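Local coordinates for protein alpha-galactosidase 1 (Saccharomyces cerevisiae, PDB 3LRK) that hydrolyses terminal, non-reducing alpha-D-galactose residues from alpha-D-galactosides such as galactose oligosaccharides, galactomannans and galactolipids, working as a secreted, glycosylated homotetramer of glycosyl hydrolase family 27, at residues S305-S311 against L396-V401; D274-A278 against P458-I462. The protein carries 1 engineered substitution. All coordinates share one frame; numbering follows the deposited sequence.

How the contacts relate
Contacts 1 and 2 both join the TIM-barrel domain to the C-terminal beta sandwich, a worked example of how two domains are joined through several small contacts. Their centres lie about 14 Å apart, on the same side of the chain's centre. Along the chain the order is 274-278, 305-311, 396-401, 458-462, so contact 2 encloses contact 1. Helix 273-285 links them: it supplies one half of contact 2, while its K277 packs against W397 and R400 and its E276 against I306 of contact 1. Strands 391-395 and 461-469, neighbours in the antiparallel sheet, lead into 396-401 and out of 458-462, so one sheet meets the barrel at both places.

Contact 1 (S305-S311 against L396-V401); sequences SIYSQAS and LWANRV. With GOL (glycerol), chain J.
Q309 reaches across to the 396-401 loop with its whole side chain, and its amide end fits between backbone groups there. With CG anti to the backbone N (chi1 -170°) and a bend at chi2, NE2 is brought 2.7 Å from L396 O in a nearly straight bond lying in the amide plane. The same nitrogen gives a longer bond to A398 O, at 3.3 Å, approaching from above that carbonyl's plane. Two carbonyls thus fix the rotation of the amide, while OE1 takes a bond from a water that also accepts from V401 N and donates to S305 O. Nearer the backbone of the same side chain, Q309 CG sits over one face of W397, 4.0 Å from the centroid of the six-membered ring, a CH-pi contact; amide and indole planes are only 14° apart. A leucine here would probably leave the L396 and A398 carbonyls and the OE1-bound water without their side-chain partner.

S305 faces the other end of the loop. R400 NH1 donates to S305 OG over 3.1 Å, with the hydroxyl at the guanidinium edge, in its plane; NH2 forms a salt bridge with D273. I306 adds apolar packing, its CG2 4.0 Å from W397 CH2. A glycerol, probably from the crystallisation liquor, bridges S308 O and N399 O.

The contact joins the end of helix 301-307 and the start of helix 310-316, in the barrel domain, to the loop between strand 391-395 and helix 403-410 of the sandwich. Helix 273-285 borders it through S281, bonded to W397 NE1, and K277, in cation-pi contact with that indole.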
ATOM      1  N   SER A 305      29.731  27.663  15.251  1.00 26.11           N
ATOM      2  CA  SER A 305      30.665  27.598  14.119  1.00 26.37           C
ATOM      3  C   SER A 305      30.217  26.605  13.036  1.00 26.14           C
ATOM      4  O   SER A 305      30.671  26.679  11.892  1.00 25.90           O
ATOM      5  CB  SER A 305      32.089  27.291  14.575  1.00 26.79           C
ATOM      6  OG  SER A 305      32.168  26.014  15.151  1.00 28.07           O
ATOM      7  N   ILE A 306      29.337  25.677  13.405  1.00 25.81           N
ATOM      8  CA  ILE A 306      28.697  24.817  12.404  1.00 25.57           C
ATOM      9  C   ILE A 306      27.741  25.662  11.537  1.00 25.71           C
ATOM     10  O   ILE A 306      27.867  25.686  10.302  1.00 25.48           O
ATOM     11  CB  ILE A 306      28.031  23.571  13.054  1.00 25.62           C
ATOM     12  CG1 ILE A 306      29.128  22.590  13.495  1.00 25.07           C
ATOM     13  CG2 ILE A 306      27.056  22.877  12.072  1.00 25.28           C
ATOM     14  CD1 ILE A 306      28.696  21.568  14.505  1.00 24.55           C
ATOM     15  N   TYR A 307      26.831  26.394  12.186  1.00 25.55           N
ATOM     16  CA  TYR A 307      25.893  27.281  11.477  1.00 25.23           C
ATOM     17  C   TYR A 307      26.593  28.345  10.633  1.00 25.76           C
ATOM     18  O   TYR A 307      26.014  28.869   9.687  1.00 25.07           O
ATOM     19  CB  TYR A 307      24.984  28.007  12.464  1.00 25.08           C
ATOM     20  CG  TYR A 307      23.829  27.193  12.996  1.00 24.87           C
ATOM     21  CD1 TYR A 307      23.669  27.004  14.368  1.00 23.73           C
ATOM     22  CD2 TYR A 307      22.879  26.630  12.127  1.00 25.07           C
ATOM     23  CE1 TYR A 307      22.591  26.264  14.876  1.00 24.54           C
ATOM     24  CE2 TYR A 307      21.802  25.885  12.624  1.00 24.24           C
ATOM     25  CZ  TYR A 307      21.667  25.708  13.992  1.00 23.44           C
ATOM     26  OH  TYR A 307      20.610  24.974  14.471  1.00 23.03           O
ATOM     27  N   SER A 308      27.830  28.675  11.001  1.00 26.26           N
ATOM     28  CA  SER A 308      28.552  29.763  10.355  1.00 27.18           C
ATOM     29  C   SER A 308      29.559  29.290   9.303  1.00 27.52           C
ATOM     30  O   SER A 308      30.315  30.100   8.767  1.00 27.58           O
ATOM     31  CB  SER A 308      29.238  30.646  11.410  1.00 26.89           C
ATOM     32  OG  SER A 308      30.426  30.031  11.871  1.00 29.30           O
ATOM     33  N   GLN A 309      29.555  27.994   8.986  1.00 27.88           N
ATOM     34  CA  GLN A 309      30.480  27.462   7.974  1.00 28.21           C
ATOM     35  C   GLN A 309      30.067  27.871   6.555  1.00 27.97           C
ATOM     36  O   GLN A 309      29.244  27.204   5.904  1.00 28.20           O
ATOM     37  CB  GLN A 309      30.656  25.940   8.111  1.00 28.13           C
ATOM     38  CG  GLN A 309      31.792  25.334   7.239  1.00 29.78           C
ATOM     39  CD  GLN A 309      33.202  25.642   7.767  1.00 30.39           C
ATOM     40  OE1 GLN A 309      33.370  26.411   8.711  1.00 31.97           O
ATOM     41  NE2 GLN A 309      34.212  25.037   7.152  1.00 28.95           N
ATOM     42  N   ALA A 310      30.670  28.964   6.083  1.00 27.17           N
ATOM     43  CA  ALA A 310      30.379  29.552   4.776  1.00 26.35           C
ATOM     44  C   ALA A 310      30.511  28.566   3.621  1.00 25.91           C
ATOM     45  O   ALA A 310      29.715  28.597   2.690  1.00 25.23           O
ATOM     46  CB  ALA A 310      31.261  30.771   4.538  1.00 26.56           C
ATOM     47  N   SER A 311      31.510  27.692   3.711  1.00 25.59           N
ATOM     48  CA  SER A 311      31.815  26.683   2.696  1.00 26.03           C
ATOM     49  C   SER A 311      30.648  25.711   2.484  1.00 25.41           C
ATOM     50  O   SER A 311      30.345  25.297   1.359  1.00 25.32           O
ATOM     51  CB  SER A 311      33.037  25.889   3.157  1.00 25.78           C
ATOM     52  OG  SER A 311      33.755  25.419   2.041  1.00 31.18           O
ATOM     53  N   LEU A 396      35.725  20.784   3.010  1.00 30.86           N
ATOM     54  CA  LEU A 396      34.761  21.855   3.278  1.00 30.82           C
ATOM     55  C   LEU A 396      34.660  22.223   4.763  1.00 30.59           C
ATOM     56  O   LEU A 396      34.082  23.258   5.107  1.00 30.61           O
ATOM     57  CB  LEU A 396      33.376  21.502   2.701  1.00 30.63           C
ATOM     58  CG  LEU A 396      33.260  21.440   1.169  1.00 30.86           C
ATOM     59  CD1 LEU A 396      31.982  20.725   0.719  1.00 31.04           C
ATOM     60  CD2 LEU A 396      33.338  22.819   0.527  1.00 30.88           C
ATOM     61  N   TRP A 397      35.221  21.386   5.639  1.00 30.49           N
ATOM     62  CA  TRP A 397      35.217  21.681   7.079  1.00 31.01           C
ATOM     63  C   TRP A 397      36.502  22.343   7.601  1.00 31.57           C
ATOM     64  O   TRP A 397      36.572  22.757   8.759  1.00 31.60           O
ATOM     65  CB  TRP A 397      34.795  20.458   7.907  1.00 30.37           C
ATOM     66  CG  TRP A 397      33.297  20.312   7.874  1.00 30.49           C
ATOM     67  CD1 TRP A 397      32.573  19.390   7.165  1.00 29.31           C
ATOM     68  CD2 TRP A 397      32.341  21.157   8.531  1.00 29.45           C
ATOM     69  NE1 TRP A 397      31.225  19.601   7.359  1.00 28.13           N
ATOM     70  CE2 TRP A 397      31.056  20.678   8.191  1.00 28.83           C
ATOM     71  CE3 TRP A 397      32.447  22.271   9.378  1.00 29.10           C
ATOM     72  CZ2 TRP A 397      29.884  21.271   8.671  1.00 28.64           C
ATOM     73  CZ3 TRP A 397      31.278  22.859   9.861  1.00 29.31           C
ATOM     74  CH2 TRP A 397      30.015  22.359   9.501  1.00 29.58           C
ATOM     75  N   ALA A 398      37.493  22.468   6.723  1.00 32.45           N
ATOM     76  CA  ALA A 398      38.714  23.210   7.034  1.00 33.50           C
ATOM     77  C   ALA A 398      38.396  24.679   7.299  1.00 34.08           C
ATOM     78  O   ALA A 398      37.432  25.230   6.752  1.00 34.40           O
ATOM     79  CB  ALA A 398      39.707  23.085   5.905  1.00 33.50           C
ATOM     80  N   ASN A 399      39.207  25.304   8.148  1.00 34.91           N
ATOM     81  CA  ASN A 399      39.083  26.730   8.460  1.00 35.57           C
ATOM     82  C   ASN A 399      37.758  27.102   9.123  1.00 35.71           C
ATOM     83  O   ASN A 399      37.251  28.206   8.933  1.00 35.69           O
ATOM     84  CB  ASN A 399      39.314  27.597   7.209  1.00 35.96           C
ATOM     85  CG  ASN A 399      40.610  27.264   6.489  1.00 37.27           C
ATOM     86  OD1 ASN A 399      41.595  26.856   7.109  1.00 40.06           O
ATOM     87  ND2 ASN A 399      40.613  27.437   5.171  1.00 39.38           N
ATOM     88  N   ARG A 400      37.191  26.178   9.894  1.00 35.88           N
ATOM     89  CA  ARG A 400      35.985  26.488  10.646  1.00 36.15           C
ATOM     90  C   ARG A 400      36.370  27.386  11.826  1.00 36.23           C
ATOM     91  O   ARG A 400      37.499  27.322  12.323  1.00 36.13           O
ATOM     92  CB  ARG A 400      35.250  25.209  11.084  1.00 36.01           C
ATOM     93  CG  ARG A 400      35.188  24.972  12.568  1.00 36.69           C
ATOM     94  CD  ARG A 400      33.850  24.399  12.998  1.00 36.13           C
ATOM     95  NE  ARG A 400      33.942  22.974  13.251  1.00 36.10           N
ATOM     96  CZ  ARG A 400      33.243  22.306  14.167  1.00 33.07           C
ATOM     97  NH1 ARG A 400      32.377  22.922  14.954  1.00 33.18           N
ATOM     98  NH2 ARG A 400      33.431  21.004  14.295  1.00 32.37           N
ATOM     99  N   VAL A 401      35.447  28.242  12.250  1.00 36.39           N
ATOM    100  CA  VAL A 401      35.705  29.135  13.380  1.00 36.76           C
ATOM    101  C   VAL A 401      35.989  28.281  14.613  1.00 37.01           C
ATOM    102  O   VAL A 401      35.161  27.450  14.999  1.00 36.54           O
ATOM    103  CB  VAL A 401      34.517  30.105  13.643  1.00 36.73           C
ATOM    104  CG1 VAL A 401      34.797  30.988  14.852  1.00 36.43           C
ATOM    105  CG2 VAL A 401      34.229  30.963  12.409  1.00 36.33           C
TER
HETATM  106  C1  GOL J7003      32.982  31.811   8.612  1.00 44.13           C
HETATM  107  O1  GOL J7003      31.895  32.253   7.823  1.00 42.30           O
HETATM  108  C2  GOL J7003      33.901  30.924   7.779  1.00 44.71           C
HETATM  109  O2  GOL J7003      33.207  29.758   7.400  1.00 43.23           O
HETATM  110  C3  GOL J7003      35.131  30.550   8.602  1.00 45.26           C
HETATM  111  O3  GOL J7003      36.189  30.220   7.729  1.00 46.02           O
HETATM  112  O   HOH W   1      32.883  28.020  10.930  1.00 29.79           O
HETATM  113  O   HOH W   2      34.293  25.222  16.511  1.00 35.83           O

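Contact 2 (D274-A278 against P458-I462); sequences DEEKA and PAHGI
Helix 273-285 presents its first turns to a type II beta turn, P458 to G461, and the contact joins this helix of the TIM-barrel domain to the turn that leads into strand 461-469, an inner strand of the C-terminal beta sandwich. The backbones come close at D274 and G461, whose CA atoms are 4.6 Å apart, and no direct backbone hydrogen bond crosses between them. H460 O instead receives a CA-H...O contact from E275, with 3.5 Å between E275 CA and that oxygen.

Water does much of the bridging. The carboxylate of D274 packs against the P458 ring, with OD2 3.5 Å from P458 CB, and each of its oxygens accepts from a separate water. One water also donates to A459 O in the turn; the other accepts from I462 N, so a single side chain holds both through solvent. One turn on from D274, A278 meets I462: I462 CG2 rests 3.7 Å from A278 CA.

H460 and E275 lie side by side, E275 meeting the imidazole at its edge while F214 stacks on the ring. Extended beyond CG, E275 carries its carboxylate nearly coplanar with the ring, 19° between the planes, while its OE1 takes a bond from T272 N. H460 ND1 donates in the ring plane to the anti lone pair of E275 OE2, 2.7 Å away and almost straight at 171°.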
ATOM      1  N   ASP A 274      30.477  15.719  15.803  1.00 26.87           N
ATOM      2  CA  ASP A 274      30.419  14.963  14.548  1.00 26.65           C
ATOM      3  C   ASP A 274      28.994  14.820  14.018  1.00 25.92           C
ATOM      4  O   ASP A 274      28.766  14.986  12.823  1.00 25.59           O
ATOM      5  CB  ASP A 274      31.067  13.592  14.707  1.00 26.82           C
ATOM      6  CG  ASP A 274      32.570  13.678  14.794  1.00 28.21           C
ATOM      7  OD1 ASP A 274      33.183  14.281  13.884  1.00 28.61           O
ATOM      8  OD2 ASP A 274      33.128  13.144  15.774  1.00 30.02           O
ATOM      9  N   GLU A 275      28.055  14.514  14.916  1.00 25.12           N
ATOM     10  CA  GLU A 275      26.644  14.371  14.566  1.00 24.96           C
ATOM     11  C   GLU A 275      26.064  15.668  14.003  1.00 24.83           C
ATOM     12  O   GLU A 275      25.321  15.635  13.024  1.00 25.02           O
ATOM     13  CB  GLU A 275      25.818  13.885  15.771  1.00 24.98           C
ATOM     14  CG  GLU A 275      26.015  12.402  16.091  1.00 24.38           C
ATOM     15  CD  GLU A 275      25.284  11.930  17.349  1.00 24.57           C
ATOM     16  OE1 GLU A 275      24.990  12.746  18.248  1.00 24.98           O
ATOM     17  OE2 GLU A 275      25.017  10.717  17.448  1.00 25.12           O
ATOM     18  N   GLU A 276      26.411  16.801  14.618  1.00 24.33           N
ATOM     19  CA  GLU A 276      25.960  18.104  14.150  1.00 24.14           C
ATOM     20  C   GLU A 276      26.569  18.479  12.793  1.00 24.03           C
ATOM     21  O   GLU A 276      25.887  19.069  11.960  1.00 23.77           O
ATOM     22  CB  GLU A 276      26.218  19.193  15.200  1.00 24.03           C
ATOM     23  CG  GLU A 276      25.285  19.094  16.414  1.00 24.64           C
ATOM     24  CD  GLU A 276      25.394  20.271  17.378  1.00 25.36           C
ATOM     25  OE1 GLU A 276      26.158  21.223  17.112  1.00 23.96           O
ATOM     26  OE2 GLU A 276      24.691  20.240  18.407  1.00 24.74           O
ATOM     27  N   LYS A 277      27.832  18.109  12.560  1.00 24.29           N
ATOM     28  CA  LYS A 277      28.495  18.375  11.266  1.00 24.62           C
ATOM     29  C   LYS A 277      27.871  17.556  10.134  1.00 24.48           C
ATOM     30  O   LYS A 277      27.647  18.072   9.034  1.00 24.84           O
ATOM     31  CB  LYS A 277      29.997  18.061  11.330  1.00 25.16           C
ATOM     32  CG  LYS A 277      30.831  19.027  12.179  1.00 26.94           C
ATOM     33  CD  LYS A 277      32.294  19.043  11.731  1.00 29.74           C
ATOM     34  CE  LYS A 277      33.006  17.738  12.049  1.00 31.53           C
ATOM     35  NZ  LYS A 277      34.431  17.780  11.631  1.00 32.53           N
ATOM     36  N   ALA A 278      27.624  16.276  10.413  1.00 24.13           N
ATOM     37  CA  ALA A 278      26.960  15.363   9.478  1.00 24.01           C
ATOM     38  C   ALA A 278      25.572  15.886   9.112  1.00 23.78           C
ATOM     39  O   ALA A 278      25.214  15.944   7.938  1.00 23.78           O
ATOM     40  CB  ALA A 278      26.862  13.971  10.084  1.00 23.73           C
ATOM     41  N   PRO A 458      35.014   9.760  11.530  1.00 29.90           N
ATOM     42  CA  PRO A 458      34.570   9.489  12.896  1.00 29.56           C
ATOM     43  C   PRO A 458      33.176   8.858  12.949  1.00 29.08           C
ATOM     44  O   PRO A 458      32.378   9.017  12.015  1.00 28.85           O
ATOM     45  CB  PRO A 458      34.546  10.876  13.553  1.00 29.55           C
ATOM     46  CG  PRO A 458      35.363  11.754  12.681  1.00 30.11           C
ATOM     47  CD  PRO A 458      35.269  11.193  11.301  1.00 29.83           C
ATOM     48  N   ALA A 459      32.900   8.143  14.038  1.00 28.41           N
ATOM     49  CA  ALA A 459      31.569   7.591  14.298  1.00 27.62           C
ATOM     50  C   ALA A 459      30.495   8.676  14.203  1.00 27.20           C
ATOM     51  O   ALA A 459      30.659   9.767  14.768  1.00 26.95           O
ATOM     52  CB  ALA A 459      31.533   6.945  15.665  1.00 27.62           C
ATOM     53  N   HIS A 460      29.406   8.373  13.490  1.00 26.73           N
ATOM     54  CA  HIS A 460      28.308   9.333  13.268  1.00 26.25           C
ATOM     55  C   HIS A 460      28.802  10.651  12.665  1.00 26.16           C
ATOM     56  O   HIS A 460      28.245  11.716  12.930  1.00 26.54           O
ATOM     57  CB  HIS A 460      27.536   9.602  14.575  1.00 25.98           C
ATOM     58  CG  HIS A 460      26.698   8.453  15.042  1.00 26.01           C
ATOM     59  ND1 HIS A 460      25.727   8.592  16.011  1.00 24.56           N
ATOM     60  CD2 HIS A 460      26.672   7.151  14.668  1.00 26.09           C
ATOM     61  CE1 HIS A 460      25.147   7.424  16.221  1.00 24.88           C
ATOM     62  NE2 HIS A 460      25.697   6.534  15.416  1.00 25.65           N
ATOM     63  N   GLY A 461      29.847  10.572  11.850  1.00 26.29           N
ATOM     64  CA  GLY A 461      30.465  11.755  11.268  1.00 25.85           C
ATOM     65  C   GLY A 461      30.566  11.715   9.760  1.00 26.12           C
ATOM     66  O   GLY A 461      30.018  10.814   9.102  1.00 25.94           O
ATOM     67  N   ILE A 462      31.308  12.672   9.211  1.00 25.66           N
ATOM     68  CA  ILE A 462      31.307  12.911   7.776  1.00 25.76           C
ATOM     69  C   ILE A 462      32.658  13.410   7.250  1.00 26.07           C
ATOM     70  O   ILE A 462      33.356  14.173   7.919  1.00 26.05           O
ATOM     71  CB  ILE A 462      30.129  13.896   7.376  1.00 25.25           C
ATOM     72  CG1 ILE A 462      29.837  13.853   5.874  1.00 25.07           C
ATOM     73  CG2 ILE A 462      30.356  15.332   7.906  1.00 25.33           C
ATOM     74  CD1 ILE A 462      28.614  14.687   5.441  1.00 23.35           C
TER
HETATM   75  O   HOH W   3      32.295  10.724  16.629  1.00 32.67           O
HETATM   76  O   HOH W   4      32.807  14.437  11.079  1.00 33.43           O